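Local coordinates for GphF Dehydratase 1 (Archangium violaceum, PDB 6MBF), which probably removes water from a polyketide intermediate during gephyronic acid biosynthesis, in a synthase pathway that includes olefin rearrangement, at residues P35-E40 / V48-T53; H41-A46 / R221-P226. All blocks are in the same frame, centred on the assembly; numbering follows the deposited sequence.

Contact 1: residues P35-E40 / V48-T53; sequences PAYLGE and VVLGVT
Leu38 and Val49 bring the backbones closest, CA to CA 5.7 Å, where the short 3-10 turn 36-38 faces the chain leading into helix 52-65. The polar link is the Tyr37 hydroxyl, which donates to Thr53 OG1, with OH and OG1 2.7 Å apart. Thr53 OG1 lies at the edge of the ring, near its plane. Thr53 OG1 in turn donates to Leu50 O, 2.8 Å away, with a C=O...donor angle of 139°. Thr53 chi1 of -56° sets OG1 beside the backbone N, and Thr53 N also donates to Leu50 O, at 2.9 Å. Leu50 O thus accepts two bonds from Thr53. Leu38 CG sits toward the rim of one face of the Tyr37 ring, and Leu38 CD2 reaches Val49 CG1 at 4.0 Å. Leu87 of strand 86-87 touches both of these aliphatic side chains. Leu50 CD1 meets Tyr37 CD1 obliquely at 4.3 Å. A water accepts from Leu50 N at 3.0 Å and donates weakly to Tyr37 O. Leu50 also touches His41 and Asp204, and its side chain is about 4 Å from a bound magnesium ion. A valine in place of Thr53 would probably leave the buried Tyr37 hydroxyl without its acceptor and Leu50 O with one donor fewer. The join is directional: one hydroxyl chain runs from Tyr37 to Leu50 O, flanked by aliphatic contacts.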
loop_
_atom_site.group_PDB
_atom_site.type_symbol
_atom_site.label_atom_id
_atom_site.label_comp_id
_atom_site.label_asym_id
_atom_site.label_seq_id
_atom_site.Cartn_x
_atom_site.Cartn_y
_atom_site.Cartn_z
ATOM N N PRO A 35 -3.383 8.380 -11.194
ATOM C CA PRO A 35 -4.443 7.365 -11.121
ATOM C C PRO A 35 -5.621 7.818 -10.263
ATOM O O PRO A 35 -5.430 8.528 -9.271
ATOM C CB PRO A 35 -3.740 6.163 -10.476
ATOM C CG PRO A 35 -2.304 6.358 -10.788
ATOM C CD PRO A 35 -2.082 7.843 -10.754
ATOM N N ALA A 36 -6.829 7.415 -10.663
ATOM C CA ALA A 36 -8.041 7.963 -10.058
ATOM C C ALA A 36 -8.148 7.642 -8.571
ATOM O O ALA A 36 -8.737 8.427 -7.817
ATOM C CB ALA A 36 -9.273 7.440 -10.794
ATOM N N TYR A 37 -7.591 6.511 -8.126
ATOM C CA TYR A 37 -7.707 6.158 -6.713
ATOM C C TYR A 37 -6.967 7.139 -5.812
ATOM O O TYR A 37 -7.238 7.173 -4.604
ATOM C CB TYR A 37 -7.195 4.729 -6.453
ATOM C CG TYR A 37 -5.699 4.639 -6.235
ATOM C CD1 TYR A 37 -5.145 4.777 -4.960
ATOM C CD2 TYR A 37 -4.834 4.402 -7.296
ATOM C CE1 TYR A 37 -3.772 4.706 -4.757
ATOM C CE2 TYR A 37 -3.462 4.316 -7.095
ATOM C CZ TYR A 37 -2.938 4.474 -5.834
ATOM O OH TYR A 37 -1.578 4.404 -5.649
ATOM N N LEU A 38 -6.018 7.903 -6.359
ATOM C CA LEU A 38 -5.333 8.944 -5.602
ATOM C C LEU A 38 -6.263 10.069 -5.172
ATOM O O LEU A 38 -5.872 10.870 -4.320
ATOM C CB LEU A 38 -4.178 9.537 -6.415
ATOM C CG LEU A 38 -2.984 8.628 -6.738
ATOM C CD1 LEU A 38 -1.913 9.457 -7.425
ATOM C CD2 LEU A 38 -2.437 7.954 -5.482
ATOM N N GLY A 39 -7.464 10.161 -5.737
ATOM C CA GLY A 39 -8.439 11.137 -5.301
ATOM C C GLY A 39 -9.543 10.572 -4.437
ATOM O O GLY A 39 -10.543 11.265 -4.207
ATOM N N GLU A 40 -9.405 9.337 -3.942
ATOM C CA GLU A 40 -10.500 8.698 -3.224
ATOM C C GLU A 40 -10.128 8.287 -1.801
ATOM O O GLU A 40 -10.829 7.474 -1.201
ATOM C CB GLU A 40 -11.017 7.502 -4.023
ATOM C CG GLU A 40 -11.629 7.951 -5.345
ATOM C CD GLU A 40 -12.872 7.183 -5.731
ATOM O OE1 GLU A 40 -13.260 6.252 -4.994
ATOM O OE2 GLU A 40 -13.452 7.508 -6.787
ATOM N N VAL A 48 -5.229 12.515 0.745
ATOM C CA VAL A 48 -3.956 11.983 1.234
ATOM C C VAL A 48 -3.614 10.725 0.442
ATOM O O VAL A 48 -4.389 9.760 0.429
ATOM C CB VAL A 48 -4.003 11.673 2.741
ATOM C CG1 VAL A 48 -2.691 11.030 3.191
ATOM C CG2 VAL A 48 -4.290 12.925 3.557
ATOM N N VAL A 49 -2.454 10.734 -0.213
ATOM C CA VAL A 49 -2.024 9.580 -0.994
ATOM C C VAL A 49 -1.831 8.386 -0.068
ATOM O O VAL A 49 -1.135 8.479 0.949
ATOM C CB VAL A 49 -0.742 9.934 -1.763
ATOM C CG1 VAL A 49 -0.047 8.679 -2.331
ATOM C CG2 VAL A 49 -1.062 10.967 -2.857
ATOM N N LEU A 50 -2.462 7.261 -0.411
ATOM C CA LEU A 50 -2.338 6.050 0.394
ATOM C C LEU A 50 -0.893 5.558 0.422
ATOM O O LEU A 50 -0.201 5.559 -0.599
ATOM C CB LEU A 50 -3.241 4.949 -0.165
ATOM C CG LEU A 50 -4.755 5.021 0.043
ATOM C CD1 LEU A 50 -5.411 3.903 -0.747
ATOM C CD2 LEU A 50 -5.069 4.888 1.522
ATOM N N GLY A 51 -0.444 5.128 1.604
ATOM C CA GLY A 51 0.903 4.588 1.750
ATOM C C GLY A 51 1.211 3.397 0.859
ATOM O O GLY A 51 2.370 3.176 0.498
ATOM N N VAL A 52 0.192 2.611 0.488
ATOM C CA VAL A 52 0.434 1.488 -0.412
ATOM C C VAL A 52 0.983 1.958 -1.753
ATOM O O VAL A 52 1.646 1.184 -2.449
ATOM C CB VAL A 52 -0.842 0.629 -0.614
ATOM C CG1 VAL A 52 -1.135 -0.207 0.628
ATOM C CG2 VAL A 52 -2.051 1.496 -1.014
ATOM N N THR A 53 0.710 3.213 -2.129
ATOM C CA THR A 53 1.311 3.814 -3.313
ATOM C C THR A 53 2.827 3.667 -3.293
ATOM O O THR A 53 3.439 3.302 -4.305
ATOM C CB THR A 53 0.923 5.292 -3.385
ATOM O OG1 THR A 53 -0.511 5.412 -3.360
ATOM C CG2 THR A 53 1.481 5.945 -4.650
HETATM O O HOH W 1 -4.797 7.635 -2.328
#

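Contact 2: residues H41-A46 / R221-P226; sequences HWVYDA and REPFVP
Tyr44 reaches across to Glu222 with its hydroxyl oxygen, and the two side chains cross obliquely. Tyr44 OH lies 3.5 Å from Glu222 CA and 3.8 Å from both Glu222 CB and CG. This is packing against the carbon part of the glutamate, not a hydrogen bond to its carboxylate. The hydroxyl finds its polar partner in Ala285 O, just beyond strand 273-284. The second touch is apolar: Val43 CG1 meets Pro223 CG at 4.3 Å. Val43 points toward the other segment, and its side chain also touches Val48.

The tyrosine is placed by its turn. Val43 to Ala46 form a type I' beta turn, closed by Val43 N to Ala46 O and by Ala46 N to Val43 O, both 3.0 Å. Tyr44 sits at the first corner with a positive phi of 52°. Its CG lies beside the backbone N, at chi1 -59°, and from there the ring extends to Glu222. The glutamate also faces Arg221. Glu222 OE1 is 3.0 Å from Arg221 NH2 but lies over a guanidinium face, so charge alone links them. Tyr44, Arg221 and Glu222 all touch a crystal neighbour, and their outer parts may be influenced by it.

Further out, the backbone of Pro223 bonds to Ala285, and Glu222 O is held by Arg284 NH1. Tyr161 and Tyr215 pack on the Pro223 ring. On the other segment, the backbone of Trp42 bonds to Tyr161.

The type I' turn, with Tyr44 and Asp45 at its corners, joins strands 42-43 and 46-48 in a tight beta hairpin. The hairpin lies against the entry to strand 224-234, and so joins sequence from the two halves of the double hotdog fold of polyketide synthase dehydratases.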
loop_
_atom_site.group_PDB
_atom_site.type_symbol
_atom_site.label_atom_id
_atom_site.label_comp_id
_atom_site.label_asym_id
_atom_site.label_seq_id
_atom_site.Cartn_x
_atom_site.Cartn_y
_atom_site.Cartn_z
ATOM N N HIS A 41 -9.063 8.854 -1.236
ATOM C CA HIS A 41 -8.748 8.652 0.170
ATOM C C HIS A 41 -8.504 9.996 0.840
ATOM O O HIS A 41 -7.657 10.773 0.385
ATOM C CB HIS A 41 -7.530 7.748 0.354
ATOM C CG HIS A 41 -7.090 7.628 1.781
ATOM N ND1 HIS A 41 -5.901 8.157 2.236
ATOM C CD2 HIS A 41 -7.691 7.067 2.857
ATOM C CE1 HIS A 41 -5.779 7.913 3.529
ATOM N NE2 HIS A 41 -6.846 7.245 3.931
ATOM N N TRP A 42 -9.209 10.241 1.944
ATOM C CA TRP A 42 -9.121 11.497 2.669
ATOM C C TRP A 42 -8.825 11.251 4.141
ATOM O O TRP A 42 -9.197 10.218 4.706
ATOM C CB TRP A 42 -10.421 12.320 2.545
ATOM C CG TRP A 42 -10.926 12.384 1.157
ATOM C CD1 TRP A 42 -10.561 13.278 0.191
ATOM C CD2 TRP A 42 -11.891 11.514 0.558
ATOM N NE1 TRP A 42 -11.240 13.015 -0.975
ATOM C CE2 TRP A 42 -12.064 11.937 -0.774
ATOM C CE3 TRP A 42 -12.633 10.422 1.022
ATOM C CZ2 TRP A 42 -12.946 11.303 -1.647
ATOM C CZ3 TRP A 42 -13.509 9.798 0.154
ATOM C CH2 TRP A 42 -13.655 10.239 -1.166
ATOM N N VAL A 43 -8.137 12.214 4.749
ATOM C CA VAL A 43 -7.980 12.299 6.197
ATOM C C VAL A 43 -8.166 13.761 6.580
ATOM O O VAL A 43 -7.499 14.643 6.023
ATOM C CB VAL A 43 -6.608 11.785 6.684
ATOM C CG1 VAL A 43 -6.575 11.738 8.206
ATOM C CG2 VAL A 43 -6.285 10.399 6.104
ATOM N N TYR A 44 -9.089 14.026 7.506
ATOM C CA TYR A 44 -9.398 15.397 7.902
ATOM C C TYR A 44 -9.711 16.261 6.679
ATOM O O TYR A 44 -9.231 17.390 6.553
ATOM C CB TYR A 44 -8.254 16.005 8.717
ATOM C CG TYR A 44 -7.922 15.235 9.975
ATOM C CD1 TYR A 44 -6.665 14.664 10.150
ATOM C CD2 TYR A 44 -8.871 15.056 10.972
ATOM C CE1 TYR A 44 -6.355 13.955 11.292
ATOM C CE2 TYR A 44 -8.571 14.343 12.125
ATOM C CZ TYR A 44 -7.313 13.792 12.276
ATOM O OH TYR A 44 -7.006 13.080 13.415
ATOM N N ASP A 45 -10.494 15.705 5.753
ATOM C CA ASP A 45 -10.982 16.350 4.533
ATOM C C ASP A 45 -9.886 16.679 3.520
ATOM O O ASP A 45 -10.187 17.286 2.482
ATOM C CB ASP A 45 -11.777 17.629 4.834
ATOM C CG ASP A 45 -13.090 17.341 5.545
ATOM O OD1 ASP A 45 -13.588 16.199 5.437
ATOM O OD2 ASP A 45 -13.623 18.251 6.211
ATOM N N ALA A 46 -8.637 16.307 3.769
ATOM C CA ALA A 46 -7.574 16.494 2.794
ATOM C C ALA A 46 -7.392 15.215 1.991
ATOM O O ALA A 46 -7.539 14.111 2.527
ATOM C CB ALA A 46 -6.260 16.863 3.487
ATOM N N ARG A 221 -12.257 7.604 14.648
ATOM C CA ARG A 221 -11.736 8.964 14.658
ATOM C C ARG A 221 -10.236 8.937 14.953
ATOM O O ARG A 221 -9.745 8.063 15.669
ATOM C CB ARG A 221 -12.467 9.825 15.695
ATOM C CG ARG A 221 -12.232 11.323 15.505
ATOM C CD ARG A 221 -12.938 12.188 16.549
ATOM N NE ARG A 221 -12.143 12.370 17.763
ATOM C CZ ARG A 221 -11.031 13.099 17.835
ATOM N NH1 ARG A 221 -10.557 13.714 16.759
ATOM N NH2 ARG A 221 -10.381 13.206 18.983
ATOM N N GLU A 222 -9.503 9.912 14.389
ATOM C CA GLU A 222 -8.040 9.899 14.387
ATOM C C GLU A 222 -7.574 8.554 13.835
ATOM O O GLU A 222 -6.952 7.762 14.561
ATOM C CB GLU A 222 -7.463 10.119 15.788
ATOM C CG GLU A 222 -8.120 11.222 16.593
ATOM C CD GLU A 222 -7.927 11.021 18.085
ATOM O OE1 GLU A 222 -8.901 10.646 18.779
ATOM O OE2 GLU A 222 -6.789 11.215 18.561
ATOM N N PRO A 223 -7.845 8.271 12.563
ATOM C CA PRO A 223 -7.758 6.889 12.079
ATOM C C PRO A 223 -6.324 6.410 11.934
ATOM O O PRO A 223 -5.392 7.194 11.737
ATOM C CB PRO A 223 -8.454 6.958 10.718
ATOM C CG PRO A 223 -8.177 8.349 10.253
ATOM C CD PRO A 223 -8.243 9.203 11.491
ATOM N N PHE A 224 -6.163 5.091 12.030
ATOM C CA PHE A 224 -4.849 4.484 11.879
ATOM C C PHE A 224 -4.339 4.638 10.452
ATOM O O PHE A 224 -5.088 4.479 9.483
ATOM C CB PHE A 224 -4.903 3.006 12.262
ATOM C CG PHE A 224 -5.115 2.780 13.731
ATOM C CD1 PHE A 224 -4.038 2.799 14.614
ATOM C CD2 PHE A 224 -6.389 2.582 14.238
ATOM C CE1 PHE A 224 -4.236 2.610 15.976
ATOM C CE2 PHE A 224 -6.588 2.394 15.600
ATOM C CZ PHE A 224 -5.518 2.408 16.463
ATOM N N VAL A 225 -3.049 4.938 10.338
ATOM C CA VAL A 225 -2.365 5.127 9.062
ATOM C C VAL A 225 -1.115 4.251 9.045
ATOM O O VAL A 225 -0.400 4.189 10.054
ATOM C CB VAL A 225 -2.012 6.610 8.858
ATOM C CG1 VAL A 225 -1.103 6.792 7.665
ATOM C CG2 VAL A 225 -3.289 7.426 8.696
ATOM N N PRO A 226 -0.808 3.559 7.946
ATOM C CA PRO A 226 0.461 2.815 7.876
ATOM C C PRO A 226 1.637 3.778 7.904
ATOM O O PRO A 226 1.719 4.700 7.085
ATOM C CB PRO A 226 0.371 2.071 6.537
ATOM C CG PRO A 226 -1.076 2.099 6.159
ATOM C CD PRO A 226 -1.650 3.341 6.757
#

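How the contacts relate
The two contacts are neighbours, with centres about 12 Å apart, and their segments alternate along the chain. Contact 1 is buried throughout and lies nearer the centre of the chain. Contact 2 is partly buried, with an exposed tyrosine on its surface side. They meet through the hairpin: His41 ND1 probably bonds to Val48 O at 2.8 Å, and the Leu50 side chain packs on the His41 ring. Contact 1 joins pieces close in sequence and uses a hydroxyl relay. Contact 2 joins pieces 175 residues apart by packing, with no hydrogen bond across, and the Tyr44 hydroxyl bonds outside it, to Ala285 O. Both lie near the bound magnesium ion, contact 1 the closer.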